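Local atomic coordinates of alcohol dehydrogenase, zinc-containing (Thermotoga maritima, PDB entry 1VJ0), a protein that probably acts as a zinc-dependent oxidoreductase of the medium-chain alcohol dehydrogenase family and binds zinc ions at two sites. Residues A174-S179 and G208-V213. Sequence-based numbering, arbitrary orientation.
Sequences AMAMCS and GLFGVV
Phe210 reaches from helix 206-217 into the side of helix 170-188 and meets Met175, Ala176 and Ser179 there. It makes the whole of the 208-213 side of this contact. The two helix segments run almost perpendicular, at 97°, with axes 10.5 Å apart, so the aromatic side chain spans the distance between them. The far end of the ring meets Ala176 obliquely, with Phe210 CZ 3.5 Å from Ala176 CA and 3.7 Å from the methyl CB of Ala176. Met175 takes one ring corner. Its CG lies 3.8 Å from Phe210 CE1, and SD and CE follow close to the same corner. CG stands roughly anti to the backbone N (chi1 153°), which brings the thioether to the ring. Met175 SD lies practically in the plane of the Phe210 ring, 5.3 Å from its centre, a Met-aromatic contact at the edge. Ser179 sits one turn on from Met175 and Ala176. Its CB points at the other helix, and in one of its two conformers Ser179 OG lies near the same flank of the ring, closer to the root. A wider pi-type turn at 176-179 runs from Ala176 to Ser179 and includes the zinc ligand Cys178; Cys55, His77 and Glu78 complete that site. Thr339 of helix 329-340 touches both Ala176 and Phe210, and Leu346 of helix 343-346 also packs on Phe210. Helix 206-217 follows strand 198-202 of the six-stranded parallel sheet, consistent with the first helix of a Rossmann-type nucleotide-binding fold, so the ring joins the helix after strand 198-202 to the zinc-bearing helix 170-188.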
loop_
_atom_site.group_PDB
_atom_site.type_symbol
_atom_site.label_atom_id
_atom_site.label_comp_id
_atom_site.label_asym_id
_atom_site.label_seq_id
_atom_site.Cartn_x
_atom_site.Cartn_y
_atom_site.Cartn_z
ATOM N N ALA A 174 29.662 8.355 -4.254
ATOM C CA ALA A 174 29.850 7.788 -5.606
ATOM C C ALA A 174 29.522 6.285 -5.651
ATOM O O ALA A 174 28.680 5.826 -6.478
ATOM C CB ALA A 174 31.244 8.060 -6.115
ATOM N N MET A 175 30.091 5.533 -4.736
ATOM C CA MET A 175 29.800 4.089 -4.665
ATOM C C MET A 175 28.309 3.790 -4.409
ATOM O O MET A 175 27.732 2.873 -4.993
ATOM C CB MET A 175 30.680 3.462 -3.592
ATOM C CG MET A 175 30.061 2.227 -3.001
ATOM S SD MET A 175 31.049 1.589 -1.703
ATOM C CE MET A 175 30.960 2.848 -0.447
ATOM N N ALA A 176 27.682 4.593 -3.563
ATOM C CA ALA A 176 26.313 4.387 -3.124
ATOM C C ALA A 176 25.314 4.479 -4.260
ATOM O O ALA A 176 24.218 3.906 -4.198
ATOM C CB ALA A 176 25.942 5.456 -2.109
ATOM N N MET A 177 25.693 5.224 -5.276
ATOM C CA MET A 177 24.797 5.597 -6.366
ATOM C C MET A 177 24.338 4.361 -7.099
ATOM O O MET A 177 23.229 4.327 -7.637
ATOM C CB MET A 177 25.549 6.452 -7.384
ATOM C CG MET A 177 26.046 7.755 -6.883
ATOM S SD MET A 177 24.636 8.826 -6.677
ATOM C CE MET A 177 24.039 8.375 -5.006
ATOM N N CYS A 178 25.213 3.374 -7.170
ATOM C CA CYS A 178 24.863 2.189 -7.888
ATOM C C CYS A 178 24.336 1.118 -6.930
ATOM O O CYS A 178 23.085 0.982 -6.792
ATOM C CB CYS A 178 26.071 1.674 -8.643
ATOM S SG CYS A 178 25.634 0.191 -9.486
ATOM N N SER A 179 25.267 0.409 -6.260
ATOM C CA SER A 179 24.876 -0.711 -5.426
ATOM C C SER A 179 23.888 -0.264 -4.340
ATOM O O SER A 179 22.918 -0.922 -4.081
ATOM C CB SER A 179 26.131 -1.328 -4.792
ATOM O OG SER A 179 26.927 -0.308 -4.181
ATOM N N GLY A 208 24.979 -6.350 -1.089
ATOM C CA GLY A 208 24.545 -6.984 0.160
ATOM C C GLY A 208 24.937 -6.177 1.397
ATOM O O GLY A 208 24.157 -6.053 2.372
ATOM N N LEU A 209 26.122 -5.591 1.352
ATOM C CA LEU A 209 26.605 -4.759 2.469
ATOM C C LEU A 209 25.843 -3.438 2.675
ATOM O O LEU A 209 25.499 -3.080 3.818
ATOM C CB LEU A 209 28.089 -4.539 2.339
ATOM C CG LEU A 209 28.977 -5.793 2.440
ATOM C CD1 LEU A 209 30.358 -5.450 1.963
ATOM C CD2 LEU A 209 29.022 -6.327 3.869
ATOM N N PHE A 210 25.504 -2.746 1.606
ATOM C CA PHE A 210 24.566 -1.622 1.721
ATOM C C PHE A 210 23.227 -2.089 2.280
ATOM O O PHE A 210 22.642 -1.386 3.094
ATOM C CB PHE A 210 24.356 -0.899 0.365
ATOM C CG PHE A 210 25.233 0.272 0.170
ATOM C CD1 PHE A 210 26.518 0.129 -0.339
ATOM C CD2 PHE A 210 24.770 1.546 0.491
ATOM C CE1 PHE A 210 27.324 1.236 -0.512
ATOM C CE2 PHE A 210 25.557 2.633 0.290
ATOM C CZ PHE A 210 26.845 2.488 -0.176
ATOM N N GLY A 211 22.772 -3.277 1.859
ATOM C CA GLY A 211 21.556 -3.929 2.395
ATOM C C GLY A 211 21.576 -3.991 3.917
ATOM O O GLY A 211 20.558 -3.738 4.565
ATOM N N VAL A 212 22.738 -4.340 4.490
ATOM C CA VAL A 212 22.896 -4.409 5.958
ATOM C C VAL A 212 22.584 -3.059 6.607
ATOM O O VAL A 212 21.745 -2.968 7.526
ATOM C CB VAL A 212 24.328 -4.884 6.376
ATOM C CG1 VAL A 212 24.536 -4.785 7.899
ATOM C CG2 VAL A 212 24.553 -6.364 5.911
ATOM N N VAL A 213 23.220 -2.002 6.118
ATOM C CA VAL A 213 23.022 -0.660 6.644
ATOM C C VAL A 213 21.592 -0.140 6.416
ATOM O O VAL A 213 21.000 0.482 7.314
ATOM C CB VAL A 213 24.096 0.285 6.059
ATOM C CG1 VAL A 213 23.845 1.744 6.407
ATOM C CG2 VAL A 213 25.472 -0.157 6.513
#